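Leucyl-tRNA synthetase (PDB 3PZ6) probably joins leucine to tRNA(Leu) at the expense of ATP, this fragment being its CP1 domain, the part that edits wrongly charged tRNA. Local coordinates at residues 14-19 against 181-186; 81-86 against 300-305; 98-103 against 151-156; 117-120 against 126-129; 10-15 against 290-295. The protein carries 2 engineered substitutions. One frame throughout, in Å; residues are numbered along the deposited sequence.

Contact 1. Residues 14-19 against 181-186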
# COMPACT_ATOMS: atom_id res chain seq x y z
N ILE A 14 2.78 3.50 -6.48
CA ILE A 14 1.38 3.73 -6.15
C ILE A 14 1.26 4.81 -5.08
O ILE A 14 1.93 4.73 -4.05
CB ILE A 14 0.68 2.42 -5.70
CG1 ILE A 14 0.80 1.33 -6.77
CG2 ILE A 14 -0.79 2.67 -5.36
CD1 ILE A 14 0.09 1.62 -8.10
N LYS A 15 0.42 5.80 -5.33
CA LYS A 15 0.22 6.89 -4.39
C LYS A 15 -0.83 6.52 -3.34
O LYS A 15 -2.03 6.62 -3.57
CB LYS A 15 -0.17 8.18 -5.11
CG LYS A 15 0.99 8.87 -5.82
CD LYS A 15 0.52 9.89 -6.84
CE LYS A 15 0.07 11.19 -6.18
NZ LYS A 15 -0.10 12.28 -7.20
N LEU A 16 -0.35 6.07 -2.19
CA LEU A 16 -1.22 5.74 -1.08
C LEU A 16 -1.42 6.99 -0.23
O LEU A 16 -0.51 7.42 0.48
CB LEU A 16 -0.64 4.60 -0.25
CG LEU A 16 -0.30 3.29 -0.97
CD1 LEU A 16 0.49 2.38 -0.03
CD2 LEU A 16 -1.55 2.58 -1.48
N GLU A 17 -2.61 7.58 -0.32
CA GLU A 17 -2.87 8.85 0.34
C GLU A 17 -3.07 8.68 1.84
O GLU A 17 -3.99 7.98 2.28
CB GLU A 17 -4.08 9.56 -0.28
CG GLU A 17 -4.17 11.04 0.10
CD GLU A 17 -5.47 11.71 -0.35
OE1 GLU A 17 -5.95 12.61 0.37
OE2 GLU A 17 -6.00 11.36 -1.43
N LEU A 18 -2.21 9.32 2.62
CA LEU A 18 -2.39 9.37 4.06
C LEU A 18 -3.62 10.22 4.34
O LEU A 18 -3.64 11.41 4.06
CB LEU A 18 -1.15 9.95 4.74
CG LEU A 18 -1.10 9.90 6.26
CD1 LEU A 18 -1.04 8.47 6.77
CD2 LEU A 18 0.09 10.69 6.77
N ILE A 19 -4.65 9.57 4.86
CA ILE A 19 -5.94 10.20 5.11
C ILE A 19 -5.83 11.36 6.09
O ILE A 19 -5.24 11.23 7.16
CB ILE A 19 -6.98 9.17 5.60
CG1 ILE A 19 -7.18 8.08 4.54
CG2 ILE A 19 -8.30 9.84 5.95
CD1 ILE A 19 -8.01 6.91 4.99
N THR A 181 10.87 1.65 -2.76
CA THR A 181 10.63 2.83 -1.93
C THR A 181 10.65 2.53 -0.43
O THR A 181 10.50 3.45 0.38
CB THR A 181 9.26 3.42 -2.25
OG1 THR A 181 8.27 2.40 -2.09
CG2 THR A 181 9.21 3.95 -3.68
N GLY A 182 10.81 1.26 -0.07
CA GLY A 182 10.72 0.85 1.32
C GLY A 182 9.29 0.65 1.79
O GLY A 182 9.05 0.22 2.91
N ILE A 183 8.34 0.99 0.91
CA ILE A 183 6.92 0.73 1.13
C ILE A 183 6.44 -0.23 0.05
O ILE A 183 6.73 -0.04 -1.13
CB ILE A 183 6.09 2.02 1.10
CG1 ILE A 183 6.68 3.06 2.07
CG2 ILE A 183 4.62 1.73 1.47
CD1 ILE A 183 6.32 4.49 1.74
N VAL A 184 5.73 -1.27 0.46
CA VAL A 184 5.27 -2.32 -0.45
C VAL A 184 3.75 -2.45 -0.37
O VAL A 184 3.16 -2.23 0.69
CB VAL A 184 5.97 -3.67 -0.14
CG1 VAL A 184 5.56 -4.73 -1.13
CG2 VAL A 184 7.48 -3.52 -0.17
N THR A 185 3.12 -2.78 -1.49
CA THR A 185 1.68 -3.03 -1.52
C THR A 185 1.41 -4.40 -0.94
O THR A 185 2.32 -5.23 -0.85
CB THR A 185 1.11 -3.00 -2.95
OG1 THR A 185 1.68 -4.06 -3.72
CG2 THR A 185 1.41 -1.67 -3.63
N SER A 186 0.17 -4.64 -0.52
CA SER A 186 -0.21 -5.95 -0.02
C SER A 186 -1.45 -6.47 -0.71
O SER A 186 -2.53 -5.89 -0.58
CB SER A 186 -0.42 -5.93 1.49
OG SER A 186 -0.75 -7.23 1.97

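Contact 2. Residues 81-86 against 300-305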
# COMPACT_ATOMS: atom_id res chain seq x y z
N TYR A 81 1.23 11.47 0.43
CA TYR A 81 1.13 10.11 -0.10
C TYR A 81 2.32 9.24 0.29
O TYR A 81 3.47 9.64 0.10
CB TYR A 81 1.05 10.12 -1.63
CG TYR A 81 -0.07 10.95 -2.22
CD1 TYR A 81 -1.30 10.38 -2.51
CD2 TYR A 81 0.12 12.30 -2.50
CE1 TYR A 81 -2.33 11.14 -3.06
CE2 TYR A 81 -0.89 13.07 -3.05
CZ TYR A 81 -2.12 12.48 -3.33
OH TYR A 81 -3.13 13.25 -3.88
N LEU A 82 2.04 8.05 0.82
CA LEU A 82 3.04 6.99 0.87
C LEU A 82 3.19 6.45 -0.55
O LEU A 82 2.19 6.17 -1.20
CB LEU A 82 2.63 5.88 1.83
CG LEU A 82 3.04 6.03 3.29
CD1 LEU A 82 2.31 7.17 3.98
CD2 LEU A 82 2.80 4.73 4.03
N LEU A 83 4.42 6.33 -1.03
CA LEU A 83 4.65 5.79 -2.37
C LEU A 83 5.17 4.37 -2.28
O LEU A 83 6.20 4.11 -1.66
CB LEU A 83 5.59 6.68 -3.19
CG LEU A 83 5.55 6.49 -4.71
CD1 LEU A 83 4.42 7.31 -5.33
CD2 LEU A 83 6.88 6.85 -5.37
N ALA A 84 4.44 3.45 -2.90
CA ALA A 84 4.75 2.03 -2.84
C ALA A 84 5.00 1.48 -4.24
O ALA A 84 4.09 1.46 -5.07
CB ALA A 84 3.61 1.27 -2.18
N ALA A 85 6.23 1.05 -4.49
CA ALA A 85 6.59 0.49 -5.79
C ALA A 85 5.86 -0.81 -6.03
O ALA A 85 5.67 -1.60 -5.10
CB ALA A 85 8.10 0.28 -5.89
N THR A 86 5.44 -1.03 -7.28
CA THR A 86 4.85 -2.30 -7.69
C THR A 86 5.15 -2.56 -9.16
O THR A 86 5.26 -1.64 -9.98
CB THR A 86 3.31 -2.36 -7.43
OG1 THR A 86 2.81 -3.64 -7.82
CG2 THR A 86 2.57 -1.28 -8.19
N GLN A 300 -2.80 8.59 -9.69
CA GLN A 300 -2.73 7.75 -8.52
C GLN A 300 -1.41 7.00 -8.49
O GLN A 300 -1.16 6.18 -7.60
CB GLN A 300 -3.91 6.77 -8.50
CG GLN A 300 -5.25 7.38 -8.08
CD GLN A 300 -6.44 6.44 -8.29
OE1 GLN A 300 -6.43 5.60 -9.19
NE2 GLN A 300 -7.46 6.59 -7.46
N CYS A 301 -0.56 7.27 -9.48
CA CYS A 301 0.77 6.69 -9.50
C CYS A 301 1.83 7.63 -10.06
O CYS A 301 1.52 8.61 -10.73
CB CYS A 301 0.76 5.36 -10.26
SG CYS A 301 1.00 5.49 -12.04
N ILE A 302 3.09 7.31 -9.75
CA ILE A 302 4.25 7.97 -10.31
C ILE A 302 5.13 6.89 -10.93
O ILE A 302 5.51 5.93 -10.27
CB ILE A 302 5.04 8.73 -9.22
CG1 ILE A 302 4.25 9.95 -8.73
CG2 ILE A 302 6.43 9.15 -9.74
CD1 ILE A 302 4.73 10.52 -7.40
N VAL A 303 5.44 7.05 -12.22
CA VAL A 303 6.26 6.07 -12.92
C VAL A 303 7.71 6.51 -12.86
O VAL A 303 8.02 7.67 -13.16
CB VAL A 303 5.80 5.87 -14.40
CG1 VAL A 303 6.60 4.76 -15.07
CG2 VAL A 303 4.31 5.57 -14.47
N TYR A 304 8.59 5.60 -12.46
CA TYR A 304 10.03 5.89 -12.40
C TYR A 304 10.89 4.68 -12.79
O TYR A 304 10.37 3.65 -13.20
CB TYR A 304 10.42 6.47 -11.03
CG TYR A 304 10.44 5.49 -9.87
CD1 TYR A 304 11.65 5.03 -9.35
CD2 TYR A 304 9.26 5.05 -9.27
CE1 TYR A 304 11.69 4.15 -8.28
CE2 TYR A 304 9.29 4.16 -8.20
CZ TYR A 304 10.50 3.72 -7.71
OH TYR A 304 10.54 2.84 -6.66
N SER A 305 12.21 4.83 -12.68
CA SER A 305 13.15 3.76 -13.03
C SER A 305 14.37 3.72 -12.11
O SER A 305 14.71 4.71 -11.47
CB SER A 305 13.57 3.87 -14.50
OG SER A 305 13.57 5.21 -14.95

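Contact 3. Residues 98-103 against 151-156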
# COMPACT_ATOMS: atom_id res chain seq x y z
N CYS A 98 -0.84 -2.18 3.46
CA CYS A 98 0.49 -2.01 2.90
C CYS A 98 1.55 -2.25 3.97
O CYS A 98 1.21 -2.49 5.13
CB CYS A 98 0.64 -0.63 2.24
SG CYS A 98 0.50 0.77 3.36
N TRP A 99 2.82 -2.21 3.57
CA TRP A 99 3.93 -2.62 4.44
C TRP A 99 4.99 -1.53 4.53
O TRP A 99 5.32 -0.91 3.52
CB TRP A 99 4.61 -3.88 3.90
CG TRP A 99 3.74 -5.07 3.66
CD1 TRP A 99 3.48 -5.65 2.46
CD2 TRP A 99 3.05 -5.85 4.65
NE1 TRP A 99 2.66 -6.74 2.62
CE2 TRP A 99 2.38 -6.89 3.95
CE3 TRP A 99 2.92 -5.78 6.04
CZ2 TRP A 99 1.59 -7.85 4.60
CZ3 TRP A 99 2.15 -6.73 6.69
CH2 TRP A 99 1.49 -7.76 5.97
N VAL A 100 5.50 -1.30 5.73
CA VAL A 100 6.69 -0.47 5.94
C VAL A 100 7.64 -1.23 6.85
O VAL A 100 7.21 -2.10 7.59
CB VAL A 100 6.37 0.90 6.57
CG1 VAL A 100 5.41 1.72 5.69
CG2 VAL A 100 5.83 0.75 7.99
N LEU A 101 8.93 -0.91 6.77
CA LEU A 101 9.90 -1.45 7.71
C LEU A 101 9.79 -0.69 9.03
O LEU A 101 10.04 0.52 9.07
CB LEU A 101 11.33 -1.38 7.16
CG LEU A 101 12.43 -1.95 8.07
CD1 LEU A 101 12.29 -3.48 8.25
CD2 LEU A 101 13.82 -1.59 7.57
N PRO A 102 9.40 -1.40 10.11
CA PRO A 102 9.16 -0.77 11.41
C PRO A 102 10.34 0.05 11.91
O PRO A 102 10.15 1.01 12.66
CB PRO A 102 8.91 -1.96 12.33
CG PRO A 102 8.37 -3.01 11.42
CD PRO A 102 9.14 -2.85 10.15
N THR A 103 11.55 -0.32 11.48
CA THR A 103 12.76 0.38 11.89
C THR A 103 13.31 1.29 10.79
O THR A 103 14.24 2.06 11.01
CB THR A 103 13.84 -0.61 12.33
OG1 THR A 103 13.91 -1.69 11.40
CG2 THR A 103 13.51 -1.17 13.69
N ASP A 151 6.39 5.93 13.15
CA ASP A 151 5.38 6.95 12.93
C ASP A 151 4.34 6.49 11.91
O ASP A 151 3.14 6.73 12.08
CB ASP A 151 6.03 8.26 12.45
CG ASP A 151 6.98 8.85 13.48
OD1 ASP A 151 6.74 8.69 14.70
OD2 ASP A 151 7.96 9.50 13.06
N LEU A 152 4.81 5.81 10.86
CA LEU A 152 3.95 5.29 9.79
C LEU A 152 3.09 4.11 10.21
O LEU A 152 1.96 3.96 9.74
CB LEU A 152 4.80 4.89 8.58
CG LEU A 152 5.50 6.01 7.83
CD1 LEU A 152 6.48 5.41 6.86
CD2 LEU A 152 4.49 6.89 7.10
N LEU A 153 3.62 3.28 11.10
CA LEU A 153 2.95 2.04 11.46
C LEU A 153 1.53 2.29 11.97
O LEU A 153 1.29 3.26 12.70
CB LEU A 153 3.79 1.28 12.49
CG LEU A 153 3.89 -0.24 12.33
CD1 LEU A 153 4.58 -0.63 11.02
CD2 LEU A 153 4.63 -0.86 13.52
N LEU A 154 0.60 1.44 11.55
CA LEU A 154 -0.82 1.54 11.92
C LEU A 154 -1.49 2.88 11.53
O LEU A 154 -2.46 3.30 12.15
CB LEU A 154 -1.03 1.21 13.40
CG LEU A 154 -0.28 -0.01 13.95
CD1 LEU A 154 -0.50 -0.14 15.44
CD2 LEU A 154 -0.65 -1.30 13.22
N ALA A 155 -0.97 3.53 10.49
CA ALA A 155 -1.64 4.66 9.87
C ALA A 155 -2.66 4.14 8.86
O ALA A 155 -2.63 2.96 8.50
CB ALA A 155 -0.64 5.56 9.18
N THR A 156 -3.56 5.01 8.42
CA THR A 156 -4.55 4.62 7.42
C THR A 156 -4.35 5.40 6.14
O THR A 156 -4.10 6.60 6.16
CB THR A 156 -6.01 4.82 7.88
OG1 THR A 156 -6.22 6.20 8.17
CG2 THR A 156 -6.31 4.02 9.11

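Contact 4. Residues 117-120 against 126-129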
# COMPACT_ATOMS: atom_id res chain seq x y z
N ILE A 117 5.33 13.35 -0.91
CA ILE A 117 5.45 11.90 -0.82
C ILE A 117 6.41 11.47 0.28
O ILE A 117 7.36 12.19 0.60
CB ILE A 117 5.86 11.23 -2.16
CG1 ILE A 117 7.20 11.76 -2.64
CG2 ILE A 117 4.78 11.42 -3.20
CD1 ILE A 117 7.97 10.78 -3.46
N ILE A 118 6.14 10.31 0.87
CA ILE A 118 7.01 9.73 1.87
C ILE A 118 7.62 8.47 1.29
O ILE A 118 6.90 7.55 0.90
CB ILE A 118 6.26 9.43 3.19
CG1 ILE A 118 5.62 10.71 3.74
CG2 ILE A 118 7.21 8.83 4.22
CD1 ILE A 118 4.56 10.47 4.77
N VAL A 119 8.95 8.46 1.21
CA VAL A 119 9.70 7.34 0.65
C VAL A 119 11.02 7.16 1.39
O VAL A 119 11.37 7.96 2.26
CB VAL A 119 10.01 7.53 -0.87
CG1 VAL A 119 8.82 7.15 -1.72
CG2 VAL A 119 10.46 8.96 -1.17
N SER A 120 11.75 6.11 1.04
CA SER A 120 13.13 5.95 1.45
C SER A 120 13.98 6.98 0.72
O SER A 120 13.61 7.45 -0.36
CB SER A 120 13.62 4.54 1.12
OG SER A 120 13.67 4.34 -0.28
N ASN A 126 16.94 8.35 -6.43
CA ASN A 126 16.71 7.74 -7.75
C ASN A 126 15.59 8.44 -8.51
O ASN A 126 15.42 8.24 -9.72
CB ASN A 126 16.42 6.25 -7.60
N MET A 127 14.83 9.26 -7.80
CA MET A 127 13.71 10.01 -8.38
C MET A 127 14.15 11.41 -8.78
O MET A 127 13.53 12.06 -9.62
CB MET A 127 12.57 10.07 -7.37
CG MET A 127 11.20 10.19 -7.98
SD MET A 127 10.00 9.11 -7.18
CE MET A 127 10.25 9.54 -5.46
N ALA A 128 15.23 11.88 -8.15
CA ALA A 128 15.84 13.17 -8.47
C ALA A 128 16.68 13.12 -9.76
O ALA A 128 16.80 14.13 -10.46
CB ALA A 128 16.67 13.67 -7.30
N HIS A 129 17.26 11.96 -10.06
CA HIS A 129 18.05 11.77 -11.28
C HIS A 129 17.19 11.59 -12.54
O HIS A 129 17.71 11.29 -13.62
CB HIS A 129 19.07 10.63 -11.13
CG HIS A 129 20.08 10.85 -10.04
ND1 HIS A 129 20.60 9.82 -9.29
CD2 HIS A 129 20.65 11.99 -9.56
CE1 HIS A 129 21.46 10.31 -8.41
NE2 HIS A 129 21.50 11.62 -8.55

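Contact 5. Residues 10-15 against 290-295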
# COMPACT_ATOMS: atom_id res chain seq x y z
N GLU A 10 10.75 -0.26 -15.56
CA GLU A 10 10.13 0.84 -14.84
C GLU A 10 9.36 0.34 -13.63
O GLU A 10 8.69 -0.71 -13.69
CB GLU A 10 9.20 1.63 -15.77
N TYR A 11 9.46 1.07 -12.52
CA TYR A 11 8.63 0.81 -11.35
C TYR A 11 7.39 1.68 -11.37
O TYR A 11 7.46 2.86 -11.70
CB TYR A 11 9.42 1.07 -10.05
CG TYR A 11 10.43 0.01 -9.66
CD1 TYR A 11 11.31 0.23 -8.59
CD2 TYR A 11 10.53 -1.20 -10.36
CE1 TYR A 11 12.24 -0.74 -8.22
CE2 TYR A 11 11.46 -2.16 -10.00
CZ TYR A 11 12.32 -1.93 -8.93
OH TYR A 11 13.24 -2.89 -8.58
N ILE A 12 6.25 1.10 -11.00
CA ILE A 12 5.04 1.89 -10.80
C ILE A 12 4.90 2.20 -9.31
O ILE A 12 4.76 1.30 -8.49
CB ILE A 12 3.79 1.17 -11.33
CG1 ILE A 12 3.93 0.94 -12.84
CG2 ILE A 12 2.54 1.98 -11.04
CD1 ILE A 12 3.15 -0.25 -13.38
N GLY A 13 4.98 3.48 -8.97
CA GLY A 13 4.88 3.92 -7.59
C GLY A 13 3.47 4.33 -7.26
O GLY A 13 3.01 5.37 -7.69
N ILE A 14 2.78 3.50 -6.48
CA ILE A 14 1.38 3.73 -6.15
C ILE A 14 1.26 4.81 -5.08
O ILE A 14 1.93 4.73 -4.05
CB ILE A 14 0.68 2.42 -5.70
CG1 ILE A 14 0.80 1.33 -6.77
CG2 ILE A 14 -0.79 2.67 -5.36
CD1 ILE A 14 0.09 1.62 -8.10
N LYS A 15 0.42 5.80 -5.33
CA LYS A 15 0.22 6.89 -4.39
C LYS A 15 -0.83 6.52 -3.34
O LYS A 15 -2.03 6.62 -3.57
CB LYS A 15 -0.17 8.18 -5.11
CG LYS A 15 0.99 8.87 -5.82
CD LYS A 15 0.52 9.89 -6.84
CE LYS A 15 0.07 11.19 -6.18
NZ LYS A 15 -0.10 12.28 -7.20
N SER A 290 -3.09 -1.64 -19.45
CA SER A 290 -4.28 -0.80 -19.36
C SER A 290 -4.48 -0.24 -17.97
O SER A 290 -4.87 0.93 -17.83
CB SER A 290 -5.52 -1.59 -19.77
OG SER A 290 -5.41 -2.00 -21.12
N CYS A 291 -4.25 -1.07 -16.95
CA CYS A 291 -4.36 -0.64 -15.56
C CYS A 291 -3.32 0.42 -15.23
O CYS A 291 -3.60 1.35 -14.48
CB CYS A 291 -4.24 -1.84 -14.60
SG CYS A 291 -5.83 -2.54 -14.10
N ARG A 292 -2.14 0.27 -15.82
CA ARG A 292 -1.08 1.27 -15.73
C ARG A 292 -1.61 2.64 -16.17
O ARG A 292 -1.52 3.61 -15.41
CB ARG A 292 0.13 0.86 -16.58
CG ARG A 292 1.35 1.75 -16.38
CD ARG A 292 2.33 1.66 -17.55
NE ARG A 292 3.29 2.76 -17.52
CZ ARG A 292 3.05 3.99 -18.00
NH1 ARG A 292 1.88 4.29 -18.56
NH2 ARG A 292 4.00 4.92 -17.93
N ASP A 293 -2.18 2.70 -17.37
CA ASP A 293 -2.67 3.95 -17.95
C ASP A 293 -3.80 4.60 -17.14
O ASP A 293 -3.85 5.83 -17.02
CB ASP A 293 -3.14 3.73 -19.40
CG ASP A 293 -2.02 3.20 -20.30
OD1 ASP A 293 -0.83 3.23 -19.91
OD2 ASP A 293 -2.35 2.74 -21.42
N LEU A 294 -4.69 3.78 -16.60
CA LEU A 294 -5.79 4.28 -15.77
C LEU A 294 -5.25 4.94 -14.50
O LEU A 294 -5.73 6.00 -14.09
CB LEU A 294 -6.78 3.16 -15.43
CG LEU A 294 -8.00 3.44 -14.54
CD1 LEU A 294 -8.94 4.49 -15.13
CD2 LEU A 294 -8.76 2.16 -14.23
N LEU A 295 -4.23 4.32 -13.91
CA LEU A 295 -3.58 4.84 -12.70
C LEU A 295 -2.97 6.22 -12.95
O LEU A 295 -3.00 7.08 -12.07
CB LEU A 295 -2.51 3.86 -12.18
CG LEU A 295 -2.97 2.62 -11.40
CD1 LEU A 295 -1.94 1.51 -11.50
CD2 LEU A 295 -3.28 2.94 -9.95

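Contact 1. Residues 14-19 against 181-186
Thr181 OG1 is gripped by three groups, which fix the turn leading into the strand whose Ile183 and Thr185 meet Leu16 and Ile14. One is the carbonyl oxygen of Leu83, on the strand beside 14-18; the others are weaker, the backbone N of Ala85 and, within the turn, Ile183 N, which lies 3.3 Å from Thr181 OG1 with an N-H...O angle of 155°. A hydroxyl suits this place because it can both give and accept hydrogen bonds. Gly182 follows with phi at 82°, a conformation that glycine takes without strain.

Beyond the turn all contact is apolar and fairly loose. Leu16 CD1 meets Ile183 CG2 at 4.4 Å, one branch methyl against another. Two residues earlier on its strand, Ile14 lays CG1 opposite the methyl of the threonine, CG1 to Thr185 CG2 also being 4.4 Å. Thr185 thus offers its carbon branch here. Val184, between Ile183 and Thr185, points the other way and packs on Trp99. No hydrogen bond joins the segments, and the alpha carbons of Ile14 and Thr185 stay 8.2 Å apart. The two strands belong to one mixed sheet but are not paired in it, and they pack through methyl and methylene groups in the buried core of the CP1 editing domain.

Contact 2. Residues 81-86 against 300-305
The two strands are not paired: the nearest alpha carbons, those of Leu83 and Cys301, are 8.2 Å apart, and each strand is instead hydrogen-bonded antiparallel to strand 10-18. Leu83 and Ile302 reach over that intervening strand and cross at about a right angle, Leu83 CD1 lying 3.8 Å from Ile302 CD1. The leucine gets there with CG anti to its backbone nitrogen (chi1 -161°). The middle strand carries Gly13 here, and Gly13 O packs against Leu83 CD1. Having no side chain, Gly13 lets those of the two outer strands meet across the middle strand of the mixed sheet in this editing domain. Leu83 also packs on Val119 and on Lys15, which makes a cation-pi contact with Tyr81.

Further along, a small residue faces a large one. Tyr304 sends its phenol back toward strand 79-86, and its OH comes to 3.6 Å from Ala85 CB, a contact of hydroxyl with methyl and no hydrogen bond; alanine suits a place where the tyrosine supplies the bulk. Ile302 O of the same strand lies at the edge of the Tyr304 ring, in its plane.

Contact 3. Residues 98-103 against 151-156
Val100 meets Leu152 and Leu153 with one methyl each, where the end of a strand in the mixed sheet of the editing domain packs against the end of a short helix and the type II beta turn that follows it. The valine CG1 touches Leu152 CD1 at 4.0 Å, while CG2 is 3.6 Å from Leu153 CD1. With chi1 at -60° its CG1 stands anti to the carbonyl carbon and CG2 sits between the backbone N and that carbon, which divides the two branches between two partners. A beta-branched residue suits both tasks here, since it favours the extended backbone of the strand and presents a methyl on either branch. Both leucines approach the valine at a slant. Pro102 makes a looser contact, its CG 4.5 Å from Leu153 CD1, so that the same leucine methyl serves both Val100 and Pro102.

Around this first shell, Val100 also packs on Ile183 and Val169 and is paired through its backbone with strand 167-171, whereas Trp99 points the other way and gives its indole NH to Asp194. Leu152 is backed by Ile66 of helix 61-71. Leu153 is the first residue to leave the helical conformation, and Leu154, with a positive phi of 58° at the third position of the turn, swings the chain away after the two leucines. The carbonyl oxygen of Leu153 is bound by Lys62 NZ, and the turn is closed by Ala155 N, which lies 3.1 Å from Leu152 O.

Contact 4. Residues 117-120 against 126-129
The apolar contacts converge on one methyl group, Met127 CE, which lies against Ile117 and Val119. Ile117 and Met127 reach toward each other tip to tip; the modelled separation of 3.3 Å between Ile117 CD1 and Met127 CE is very close for two methyls and, as a precise value, is doubtful at this resolution. Val119 CG2 stands 4.3 Å from Met127 CE. The two strand residues are two positions apart and therefore present their side chains on the same face, where one long chain can touch both. Methionine suits the task, being unbranched and easily bent: its chain turns at chi2 (137°) and again at chi3 (51°), which brings CE round to the strand. Leu132 packs on the same methionine, while Val119 also lies against Tyr109.

The polar interactions belong to the junction of strand and helix. Ser120 occupies the N-cap position, and its OG accepts a hydrogen bond from the backbone N of Ala123; a short hydroxyl side chain is well fitted to that role. A weak second bond joins this OG to Thr181 O.

The short, weakly bonded helix that follows the strand turns off across it, and Met127 reaches back to the strand, so that the two form a small beta-alpha unit. With no hydrogen bond between the segments, the contact is made by buried apolar groups, while Ser120 caps the start of the helix.

Contact 5. Residues 10-15 against 290-295
Apolar contacts join Ile12 and Ile14 to Arg292 and Leu295, packing helix 284-297 on strand 10-18 in an alpha/beta layer at one face of the mixed sheet. Residues two apart on the strand face the same side, and residues three apart on the helix do nearly so, which lets two pairs form: the alpha carbons of Ile12 and Arg292 are 7.9 Å apart, those of Ile14 and Leu295 8.3 Å. In the inner pair Ile14 CD1 rests against the fork of the leucine, 4.0 Å from Leu295 CD1 and 4.1 Å from Leu295 CD2, and the side chains cross at about a right angle. The isoleucine is bent at chi2 (-65°), which turns its terminal methyl to the helix. The outer pair is less buried: Ile12 CD1 comes to 4.0 Å from Arg292 CG, on the aliphatic part of the arginine. Arginine suits such a border, its methylenes resting on the isoleucine while its extended chain carries the charge away from it. Cys301, on the strand after the helix, packs against both Ile12 and Leu295.

The ionic contact lies within the helix. Arg292 NH1 and Asp293 OD1 form a salt bridge 3.2 Å long, with a bent N-H...O angle of 137°. The carboxylate oxygen lies at the edge of the guanidinium, only 10° out of its plane, and receives the arginine nearly end-on to its C-O bond.

Backbone bonds of the helix hold the leucine in its place, Leu295 N lying 3.1 Å from Cys291 O.

In the fold
One mixed sheet runs through all five contacts. Contacts 1 and 5 share Ile14, which faces strand 183-186 through CG1 and helix 284-297 through CD1. Contacts 2 and 5, with centres about 7 Å apart, are tied by Thr86 N to Ile12 O (2.7 Å) and Gln300 O to Lys15 N (2.8 Å). Contact 1 joins contact 2 through Leu16 O and Leu82 N, 2.6 Å apart, and contact 3 through Val184 O and Trp99 N, 2.9 Å apart. Contact 4 continues the sheet beyond contact 2, Tyr81 O meeting Ile118 N at 2.9 Å. Contacts 3 and 5 lie on opposite sides of the chain's centre, about 22 Å between centres.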